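Local structure of ureidoglycolate hydrolase (Arabidopsis thaliana, 4PXB) at residues 208-213 and 391-396; 100-105 and 405-410; 225-230 and 371-376. The protein hydrolyses (S)-ureidoglycolate to glyoxylate, ammonium and carbon dioxide with the help of two manganese ions per subunit, in plant purine catabolism. The protein carries 1 engineered substitution. All coordinates share one frame; numbering follows the deposited sequence.

Interaction 1 of 3, residues 208-213 and 391-396. With MN (manganese (II) ion), chain C; UGC ((2S)-(carbamoylamino)(hydroxy)ethanoic acid), chain E.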
loop_
_atom_site.group_PDB
_atom_site.type_symbol
_atom_site.label_atom_id
_atom_site.label_comp_id
_atom_site.label_asym_id
_atom_site.label_seq_id
_atom_site.Cartn_x
_atom_site.Cartn_y
_atom_site.Cartn_z
ATOM N N HIS A 208 -11.184 9.512 28.875
ATOM C CA HIS A 208 -10.713 8.627 27.819
ATOM C C HIS A 208 -10.647 7.183 28.304
ATOM O O HIS A 208 -10.372 6.941 29.481
ATOM C CB HIS A 208 -9.320 9.084 27.356
ATOM C CG HIS A 208 -8.960 8.618 25.977
ATOM N ND1 HIS A 208 -8.661 7.306 25.692
ATOM C CD2 HIS A 208 -8.852 9.303 24.816
ATOM C CE1 HIS A 208 -8.376 7.198 24.399
ATOM N NE2 HIS A 208 -8.487 8.392 23.853
ATOM N N ILE A 209 -10.893 6.215 27.421
ATOM C CA ILE A 209 -10.668 4.826 27.820
ATOM C C ILE A 209 -9.184 4.659 28.124
ATOM O O ILE A 209 -8.347 5.347 27.535
ATOM C CB ILE A 209 -11.122 3.795 26.749
ATOM C CG1 ILE A 209 -10.392 4.018 25.416
ATOM C CG2 ILE A 209 -12.611 3.861 26.557
ATOM C CD1 ILE A 209 -10.503 2.815 24.461
ATOM N N GLU A 210 -8.856 3.756 29.046
ATOM C CA GLU A 210 -7.467 3.560 29.458
ATOM C C GLU A 210 -6.522 3.189 28.323
ATOM O O GLU A 210 -5.387 3.680 28.284
ATOM C CB GLU A 210 -7.361 2.491 30.557
ATOM C CG GLU A 210 -5.919 2.293 31.017
ATOM C CD GLU A 210 -5.740 1.083 31.911
ATOM O OE1 GLU A 210 -6.696 0.724 32.634
ATOM O OE2 GLU A 210 -4.638 0.492 31.897
ATOM N N GLN A 211 -6.983 2.322 27.414
ATOM C CA GLN A 211 -6.120 1.732 26.378
ATOM C C GLN A 211 -5.007 0.899 27.014
ATOM O O GLN A 211 -3.895 0.783 26.487
ATOM C CB GLN A 211 -5.570 2.789 25.405
ATOM C CG GLN A 211 -6.674 3.645 24.803
ATOM C CD GLN A 211 -6.160 4.777 23.928
ATOM O OE1 GLN A 211 -5.482 5.695 24.397
ATOM N NE2 GLN A 211 -6.491 4.717 22.645
ATOM N N GLY A 212 -5.332 0.309 28.155
ATOM C CA GLY A 212 -4.450 -0.613 28.839
ATOM C C GLY A 212 -5.302 -1.447 29.772
ATOM O O GLY A 212 -6.465 -1.127 29.984
ATOM N N PRO A 213 -4.734 -2.526 30.323
ATOM C CA PRO A 213 -5.498 -3.496 31.117
ATOM C C PRO A 213 -5.436 -3.256 32.621
ATOM O O PRO A 213 -5.973 -4.078 33.369
ATOM C CB PRO A 213 -4.778 -4.808 30.811
ATOM C CG PRO A 213 -3.308 -4.370 30.695
ATOM C CD PRO A 213 -3.346 -2.969 30.081
ATOM N N MET A 391 -6.504 14.050 33.152
ATOM C CA MET A 391 -7.303 13.072 32.422
ATOM C C MET A 391 -7.969 12.085 33.373
ATOM O O MET A 391 -7.402 11.725 34.411
ATOM C CB MET A 391 -6.462 12.296 31.397
ATOM C CG MET A 391 -5.844 13.151 30.289
ATOM S SD MET A 391 -5.055 12.122 29.031
ATOM C CE MET A 391 -6.527 11.485 28.220
ATOM N N ILE A 392 -9.172 11.654 32.997
ATOM C CA ILE A 392 -9.869 10.572 33.667
ATOM C C ILE A 392 -9.837 9.330 32.767
ATOM O O ILE A 392 -10.303 9.372 31.623
ATOM C CB ILE A 392 -11.344 10.950 33.917
ATOM C CG1 ILE A 392 -11.431 12.266 34.698
ATOM C CG2 ILE A 392 -12.078 9.826 34.673
ATOM C CD1 ILE A 392 -12.782 12.941 34.612
ATOM N N PHE A 393 -9.286 8.229 33.272
ATOM C CA PHE A 393 -9.325 6.954 32.556
ATOM C C PHE A 393 -10.491 6.097 33.040
ATOM O O PHE A 393 -10.812 6.072 34.237
ATOM C CB PHE A 393 -8.031 6.159 32.777
ATOM C CG PHE A 393 -6.916 6.502 31.812
ATOM C CD1 PHE A 393 -7.152 7.285 30.691
ATOM C CD2 PHE A 393 -5.638 6.020 32.023
ATOM C CE1 PHE A 393 -6.124 7.585 29.800
ATOM C CE2 PHE A 393 -4.607 6.313 31.137
ATOM C CZ PHE A 393 -4.851 7.098 30.026
ATOM N N ILE A 394 -11.109 5.369 32.117
ATOM C CA ILE A 394 -12.049 4.329 32.501
ATOM C C ILE A 394 -11.527 2.985 32.022
ATOM O O ILE A 394 -10.711 2.919 31.093
ATOM C CB ILE A 394 -13.470 4.573 31.951
ATOM C CG1 ILE A 394 -13.456 4.647 30.420
ATOM C CG2 ILE A 394 -14.086 5.819 32.592
ATOM C CD1 ILE A 394 -14.857 4.797 29.829
ATOM N N PRO A 395 -11.985 1.904 32.650
ATOM C CA PRO A 395 -11.419 0.616 32.253
ATOM C C PRO A 395 -11.868 0.214 30.853
ATOM O O PRO A 395 -12.911 0.675 30.373
ATOM C CB PRO A 395 -12.009 -0.356 33.280
ATOM C CG PRO A 395 -12.449 0.515 34.434
ATOM C CD PRO A 395 -12.920 1.768 33.784
ATOM N N CYS A 396 -11.080 -0.630 30.202
ATOM C CA CYS A 396 -11.495 -1.174 28.923
ATOM C C CYS A 396 -11.085 -2.625 28.825
ATOM O O CYS A 396 -10.044 -3.029 29.350
ATOM C CB CYS A 396 -10.981 -0.339 27.738
ATOM S SG CYS A 396 -9.170 -0.239 27.519
HETATM MN MN MN C . -7.764 8.896 21.670
HETATM O O3 UGC E . -1.309 6.589 19.096
HETATM C C3 UGC E . -1.943 7.175 20.005
HETATM O O4 UGC E . -1.385 7.465 21.122
HETATM C C2 UGC E . -3.394 7.438 19.836
HETATM O O2 UGC E . -3.862 7.739 18.587
HETATM N N2 UGC E . -3.900 8.335 20.831
HETATM C C1 UGC E . -4.735 7.495 21.642
HETATM O O1 UGC E . -4.805 6.308 21.311
HETATM N N1 UGC E . -5.453 7.997 22.778
HETATM O O HOH W 1 -8.481 -1.389 31.904
HETATM O O HOH W 2 -6.771 10.820 22.518
HETATM O O HOH W 3 -6.159 9.007 19.706
#
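His208, whose backbone pairs with Ile392 and Ile394, binds the catalytic manganese through NE2 at 2.4 Å; His92 and Asp103 complete the protein ligands and two waters add to the shell. CG lies anti to the backbone N (chi1 -158°), which leads the ring away from strand 389-394 to the metal. Its rotation is fixed at the other nitrogen: ND1 donates to Ile209 O at 2.7 Å, almost straight at 169°, in the ring plane and on a carbonyl lone pair. Beside it, the Gln211 amide meets the urea end of ureidoglycolate, NE2 donating to ligand O1 at 2.7 Å while OE1 accepts a weak bond from N1. Ser401 OG is a further partner of NE2.

These groups stand where strand 201-209 ends, next to its parallel neighbour 389-394 in the metal-binding domain of the M20 peptidase family. His208 N donates to Ile392 O, Ile394 N to His208 O, and Glu210 N to Ile394 O at 2.9 Å, so the pairing runs one residue past the strand into the substrate-binding turn.

Side chains fill both faces. On one, Met391 CE packs 3.8 Å from His208 CB, and the Phe393 ring packs against the turn, one face taking Glu210 CA, 3.9 Å from the centroid, as a CH-pi contact. The Glu210 and Phe393 side chains cross at about a right angle, carboxylate and ring planes only 19° apart; Ile214 N and Leu215 N hold the carboxylate. On the opposite face Ile209 CG2 touches Ile394 CG1 at 4.0 Å. Farther along, Cys396 SG sits 3.4 Å from Gln211 N, and a water links Cys396 N to Gly212 O.

Interaction 2 of 3, residues 100-105 and 405-410. With MN (manganese (II) ion), chain C; MN (manganese (II) ion), chain D; UGC ((2S)-(carbamoylamino)(hydroxy)ethanoic acid), chain E.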
loop_
_atom_site.group_PDB
_atom_site.type_symbol
_atom_site.label_atom_id
_atom_site.label_comp_id
_atom_site.label_asym_id
_atom_site.label_seq_id
_atom_site.Cartn_x
_atom_site.Cartn_y
_atom_site.Cartn_z
ATOM N N GLY A 100 -11.533 0.974 16.814
ATOM C CA GLY A 100 -12.730 0.769 17.615
ATOM C C GLY A 100 -13.667 1.963 17.673
ATOM O O GLY A 100 -13.448 2.976 16.982
ATOM N N LYS A 101 -14.713 1.833 18.491
ATOM C CA LYS A 101 -15.783 2.819 18.587
ATOM C C LYS A 101 -15.657 3.731 19.807
ATOM O O LYS A 101 -16.489 4.636 19.978
ATOM C CB LYS A 101 -17.157 2.119 18.712
ATOM C CG LYS A 101 -17.456 1.041 17.691
ATOM C CD LYS A 101 -18.887 0.501 17.872
ATOM C CE LYS A 101 -19.113 -0.128 19.239
ATOM N NZ LYS A 101 -20.458 -0.791 19.345
ATOM N N TYR A 102 -14.662 3.494 20.667
ATOM C CA TYR A 102 -14.623 4.169 21.982
ATOM C C TYR A 102 -13.479 5.168 22.155
ATOM O O TYR A 102 -13.590 6.153 22.898
ATOM C CB TYR A 102 -14.553 3.126 23.113
ATOM C CG TYR A 102 -15.743 2.197 23.153
ATOM C CD1 TYR A 102 -16.820 2.445 24.006
ATOM C CD2 TYR A 102 -15.803 1.074 22.330
ATOM C CE1 TYR A 102 -17.916 1.593 24.033
ATOM C CE2 TYR A 102 -16.896 0.223 22.356
ATOM C CZ TYR A 102 -17.947 0.485 23.212
ATOM O OH TYR A 102 -19.040 -0.358 23.230
ATOM N N ASP A 103 -12.369 4.902 21.481
ATOM C CA ASP A 103 -11.228 5.804 21.494
ATOM C C ASP A 103 -11.662 7.213 21.062
ATOM O O ASP A 103 -12.199 7.389 19.964
ATOM C CB ASP A 103 -10.195 5.240 20.517
ATOM C CG ASP A 103 -8.931 6.032 20.474
ATOM O OD1 ASP A 103 -8.754 6.936 21.299
ATOM O OD2 ASP A 103 -8.107 5.732 19.612
ATOM N N GLY A 104 -11.456 8.197 21.937
ATOM C CA GLY A 104 -11.799 9.582 21.643
ATOM C C GLY A 104 -13.278 9.867 21.852
ATOM O O GLY A 104 -13.647 10.790 22.577
ATOM N N VAL A 105 -14.122 9.062 21.211
ATOM C CA VAL A 105 -15.566 9.280 21.211
ATOM C C VAL A 105 -16.167 9.343 22.617
ATOM O O VAL A 105 -17.068 10.158 22.886
ATOM C CB VAL A 105 -16.272 8.173 20.409
ATOM C CG1 VAL A 105 -17.790 8.372 20.431
ATOM C CG2 VAL A 105 -15.752 8.154 18.971
ATOM N N GLU A 405 -12.038 -4.854 18.645
ATOM C CA GLU A 405 -12.302 -5.552 19.908
ATOM C C GLU A 405 -12.306 -4.587 21.091
ATOM O O GLU A 405 -12.624 -4.968 22.226
ATOM C CB GLU A 405 -11.259 -6.651 20.140
ATOM C CG GLU A 405 -11.407 -7.875 19.219
ATOM C CD GLU A 405 -10.779 -7.685 17.835
ATOM O OE1 GLU A 405 -10.032 -6.696 17.617
ATOM O OE2 GLU A 405 -11.037 -8.540 16.958
ATOM N N GLU A 406 -11.948 -3.334 20.824
ATOM C CA GLU A 406 -12.006 -2.277 21.837
ATOM C C GLU A 406 -13.400 -2.183 22.450
ATOM O O GLU A 406 -14.402 -2.226 21.725
ATOM C CB GLU A 406 -11.653 -0.954 21.177
ATOM C CG GLU A 406 -11.604 0.243 22.109
ATOM C CD GLU A 406 -11.314 1.487 21.318
ATOM O OE1 GLU A 406 -12.284 2.100 20.823
ATOM O OE2 GLU A 406 -10.118 1.817 21.143
ATOM N N TYR A 407 -13.469 -2.062 23.778
ATOM C CA TYR A 407 -14.747 -2.094 24.483
ATOM C C TYR A 407 -14.661 -1.513 25.891
ATOM O O TYR A 407 -13.753 -1.840 26.657
ATOM C CB TYR A 407 -15.287 -3.540 24.582
ATOM C CG TYR A 407 -16.641 -3.620 25.262
ATOM C CD1 TYR A 407 -17.807 -3.408 24.542
ATOM C CD2 TYR A 407 -16.758 -3.891 26.630
ATOM C CE1 TYR A 407 -19.052 -3.474 25.150
ATOM C CE2 TYR A 407 -18.011 -3.955 27.248
ATOM C CZ TYR A 407 -19.149 -3.744 26.496
ATOM O OH TYR A 407 -20.405 -3.792 27.082
ATOM N N SER A 408 -15.612 -0.646 26.224
ATOM C CA SER A 408 -15.828 -0.238 27.600
ATOM C C SER A 408 -17.338 -0.333 27.872
ATOM O O SER A 408 -18.151 0.028 27.016
ATOM C CB SER A 408 -15.289 1.182 27.817
ATOM O OG SER A 408 -15.428 1.554 29.177
ATOM N N SER A 409 -17.725 -0.860 29.033
ATOM C CA SER A 409 -19.140 -1.126 29.305
ATOM C C SER A 409 -19.919 0.170 29.533
ATOM O O SER A 409 -19.336 1.194 29.895
ATOM C CB SER A 409 -19.287 -2.041 30.525
ATOM O OG SER A 409 -19.013 -1.313 31.718
ATOM N N PRO A 410 -21.243 0.142 29.302
ATOM C CA PRO A 410 -22.042 1.334 29.611
ATOM C C PRO A 410 -21.839 1.849 31.047
ATOM O O PRO A 410 -21.775 3.068 31.227
ATOM C CB PRO A 410 -23.476 0.856 29.390
ATOM C CG PRO A 410 -23.315 -0.174 28.254
ATOM C CD PRO A 410 -22.029 -0.895 28.603
HETATM MN MN MN C . -7.764 8.896 21.670
HETATM MN MN MN D . -6.142 6.667 19.157
HETATM O O3 UGC E . -1.309 6.589 19.096
HETATM C C3 UGC E . -1.943 7.175 20.005
HETATM O O4 UGC E . -1.385 7.465 21.122
HETATM C C2 UGC E . -3.394 7.438 19.836
HETATM O O2 UGC E . -3.862 7.739 18.587
HETATM N N2 UGC E . -3.900 8.335 20.831
HETATM C C1 UGC E . -4.735 7.495 21.642
HETATM O O1 UGC E . -4.805 6.308 21.311
HETATM N N1 UGC E . -5.453 7.997 22.778
HETATM O O HOH W 4 -9.666 2.435 18.537
HETATM O O HOH W 5 -14.953 -0.875 19.489
HETATM O O HOH W 2 -6.771 10.820 22.518
HETATM O O HOH W 3 -6.159 9.007 19.706
#
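The dinuclear manganese site has Asp103 as its bridging carboxylate, and Glu406 grips the loop that carries it. OD1 of Asp103 binds the catalytic manganese and OD2 the second one, each at 2.2 Å; His92 and His208 complete the protein ligands of the first ion, Glu138 and His402 those of the second.

The Glu406 chain is extended, CG anti to its own backbone nitrogen (chi1 -177°), and carries the carboxylate to the backbone of loop 100-103. There OE1 takes two backbone N-H groups: Tyr102 N at 2.8 Å, nearly in line with the C-O bond, and Asp103 N at 2.9 Å, from well above the carboxylate plane. Gly100 passes so close that a beta carbon on it would collide with OE1. Two waters tie the two loops further, one joining Gly100 N to Glu406 OE2, the other Lys101 N to Glu406 O.

Tyr102 covers the 406-408 backbone. Ser408 N lies 3.8 Å above the centre of one ring face, Tyr407 CA makes an off-centre CH-pi contact, and Glu406 OE1 lies at the ring edge. The Tyr407 side chain runs alongside in the same direction, its ring plane turned 68° from that of Tyr102, with CD1 3.5 Å from Tyr102 OH. With an alanine in place of Tyr102, a gap would probably open over the Ser408 amide and Tyr407 would lose its aromatic neighbour.

Ser401 OG and, weakly, His402 N also reach Glu406 OE2, which lies 4.7 Å from Asp103 OD2. The donors round Glu406 and the two manganese ions on Asp103 probably temper the repulsion between the carboxylates, and Glu406 probably helps to position the backbone at Asp103 and, through the weak bond, at His402.

Interaction 3 of 3, residues 225-230 and 371-376. With UGC ((2S)-(carbamoylamino)(hydroxy)ethanoic acid), chain E.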
loop_
_atom_site.group_PDB
_atom_site.type_symbol
_atom_site.label_atom_id
_atom_site.label_comp_id
_atom_site.label_asym_id
_atom_site.label_seq_id
_atom_site.Cartn_x
_atom_site.Cartn_y
_atom_site.Cartn_z
ATOM N N VAL A 225 -5.050 10.348 35.854
ATOM C CA VAL A 225 -3.815 10.392 35.069
ATOM C C VAL A 225 -2.871 11.485 35.568
ATOM O O VAL A 225 -3.260 12.654 35.690
ATOM C CB VAL A 225 -4.116 10.594 33.563
ATOM C CG1 VAL A 225 -2.816 10.717 32.751
ATOM C CG2 VAL A 225 -4.961 9.422 33.037
ATOM N N THR A 226 -1.630 11.106 35.858
ATOM C CA THR A 226 -0.672 12.047 36.441
ATOM C C THR A 226 0.331 12.581 35.424
ATOM O O THR A 226 0.957 13.622 35.653
ATOM C CB THR A 226 0.116 11.389 37.586
ATOM O OG1 THR A 226 0.883 10.301 37.066
ATOM C CG2 THR A 226 -0.834 10.866 38.661
ATOM N N ALA A 227 0.485 11.869 34.310
ATOM C CA ALA A 227 1.451 12.253 33.286
ATOM C C ALA A 227 1.164 11.542 31.971
ATOM O O ALA A 227 0.504 10.508 31.959
ATOM C CB ALA A 227 2.866 11.941 33.748
ATOM N N ILE A 228 1.678 12.093 30.872
ATOM C CA ILE A 228 1.518 11.500 29.547
ATOM C C ILE A 228 2.906 11.242 28.937
ATOM O O ILE A 228 3.741 12.142 28.903
ATOM C CB ILE A 228 0.689 12.436 28.618
ATOM C CG1 ILE A 228 -0.692 12.705 29.239
ATOM C CG2 ILE A 228 0.545 11.820 27.213
ATOM C CD1 ILE A 228 -1.500 13.811 28.565
ATOM N N ALA A 229 3.144 10.020 28.461
ATOM C CA ALA A 229 4.448 9.629 27.908
ATOM C C ALA A 229 4.856 10.483 26.708
ATOM O O ALA A 229 4.006 11.080 26.049
ATOM C CB ALA A 229 4.439 8.150 27.530
ATOM N N ALA A 230 6.158 10.540 26.425
ATOM C CA ALA A 230 6.682 11.398 25.358
ATOM C C ALA A 230 6.666 10.705 23.994
ATOM O O ALA A 230 7.353 9.702 23.803
ATOM C CB ALA A 230 8.104 11.841 25.693
ATOM N N MET A 371 -3.660 6.260 40.779
ATOM C CA MET A 371 -2.849 7.178 39.993
ATOM C C MET A 371 -2.126 6.383 38.925
ATOM O O MET A 371 -1.577 5.317 39.199
ATOM C CB MET A 371 -1.816 7.881 40.886
ATOM C CG MET A 371 -2.434 8.662 42.037
ATOM S SD MET A 371 -3.485 9.990 41.421
ATOM C CE MET A 371 -4.045 10.724 42.971
ATOM N N MET A 372 -2.118 6.892 37.701
ATOM C CA MET A 372 -1.426 6.176 36.636
ATOM C C MET A 372 -1.003 7.095 35.504
ATOM O O MET A 372 -1.430 8.244 35.428
ATOM C CB MET A 372 -2.305 5.033 36.111
ATOM C CG MET A 372 -3.678 5.473 35.646
ATOM S SD MET A 372 -4.827 4.095 35.372
ATOM C CE MET A 372 -3.907 3.071 34.231
ATOM N N ILE A 373 -0.156 6.569 34.626
ATOM C CA ILE A 373 0.397 7.318 33.510
ATOM C C ILE A 373 -0.361 6.946 32.244
ATOM O O ILE A 373 -0.868 5.833 32.140
ATOM C CB ILE A 373 1.895 6.953 33.351
ATOM C CG1 ILE A 373 2.775 8.066 33.896
ATOM C CG2 ILE A 373 2.277 6.568 31.910
ATOM C CD1 ILE A 373 2.857 8.050 35.380
ATOM N N SER A 374 -0.467 7.870 31.292
ATOM C CA SER A 374 -0.975 7.507 29.976
ATOM C C SER A 374 0.189 7.141 29.067
ATOM O O SER A 374 1.143 7.905 28.950
ATOM C CB SER A 374 -1.752 8.660 29.356
ATOM O OG SER A 374 -2.111 8.334 28.018
ATOM N N ARG A 375 0.114 5.978 28.425
ATOM C CA ARG A 375 1.147 5.574 27.477
ATOM C C ARG A 375 0.844 6.165 26.103
ATOM O O ARG A 375 1.750 6.569 25.368
ATOM C CB ARG A 375 1.216 4.051 27.403
ATOM C CG ARG A 375 1.583 3.413 28.735
ATOM C CD ARG A 375 1.856 1.925 28.597
ATOM N NE ARG A 375 2.115 1.307 29.892
ATOM C CZ ARG A 375 3.277 1.379 30.539
ATOM N NH1 ARG A 375 4.296 2.048 30.015
ATOM N NH2 ARG A 375 3.422 0.779 31.715
ATOM N N ALA A 376 -0.440 6.194 25.760
ATOM C CA ALA A 376 -0.898 6.870 24.553
ATOM C C ALA A 376 -0.750 8.368 24.724
ATOM O O ALA A 376 -0.693 8.874 25.854
ATOM C CB ALA A 376 -2.355 6.530 24.281
HETATM O O3 UGC E . -1.309 6.589 19.096
HETATM C C3 UGC E . -1.943 7.175 20.005
HETATM O O4 UGC E . -1.385 7.465 21.122
HETATM C C2 UGC E . -3.394 7.438 19.836
HETATM O O2 UGC E . -3.862 7.739 18.587
HETATM N N2 UGC E . -3.900 8.335 20.831
HETATM C C1 UGC E . -4.735 7.495 21.642
HETATM O O1 UGC E . -4.805 6.308 21.311
HETATM N N1 UGC E . -5.453 7.997 22.778
HETATM O O HOH W 6 2.698 8.980 24.108
#
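Strands 225-228 and 371-374 run parallel, their axes 4.7 Å apart at closest and inclined by 24°, with Val225 bridged to Met372 and Ile228 to Ser374. Three residue steps on one strand thus face two on the other, a beta bulge around Thr226. Thr226 N donates to Met372 O at 2.9 Å, Ser374 N to Ala227 O with an almost straight N-H...O angle of 173°, and Ala229 N to Ser374 O at 3.0 Å, while Val225 CA adds a CA-H...O contact to Met372 O.

Ser374 shares a face with Val225, Ile228 and Met372. Its CB lies near Val225 CG1 and Ile228 CG1, and its hydroxyl, placed anti to the backbone nitrogen (chi1 174°), reaches forward along its own chain to donate to Ala376 O at 2.6 Å. OG is also hydrogen-bonded to His378 NE2, a substrate-binding residue, so this one hydroxyl links the strand end to the start of the active-site loop. Ile228 CG2 packs 3.5 Å from the same Ala376 carbonyl oxygen. Across the other face, Ala227 CB meets Ile373 CG1 at 3.9 Å. The Ile373 end crosses Thr226 at about a right angle, CD1 lying 3.4 Å from OG1, and Thr226 CG2 touches Met371 CB. Past the strands a water donates to both Ala229 O and Arg375 O, and Ala376 turns CB to within 3.4 Å of ureidoglycolate O4.

Arg375 forms a salt bridge with Asp278 and packs on Gly246 of the second subunit; Ala376 meets His244 of that subunit, which also binds the substrate. Helix 352-364 covers Thr226 and Met371 through Ile355, helix 214-218 lies against Met372, and strand 389-394 flanks Val225 and Ser374 with Phe393.

How the interactions relate
Interaction 1 lies in the middle, its centre 10 Å from that of interaction 2 and 11 Å from that of interaction 3. Toward interaction 2, His208 and Asp103 share the catalytic manganese, and Ser408 OG probably hydrogen-bonds to Pro395 O at 2.9 Å. Toward interaction 3, strand 389-394 lies antiparallel beside strand 222-239, with a probable hydrogen bond between Val225 N and Met391 O, 3.1 Å, while Gln211 OE1 packs 3.2 Å from Ala376 CB. Interactions 2 and 3 do not touch, their nearest atoms being about 7 Å apart. All three nevertheless converge on ureidoglycolate: interaction 2 from the metal side, interaction 1 at its urea end, interaction 3 near its carboxylate.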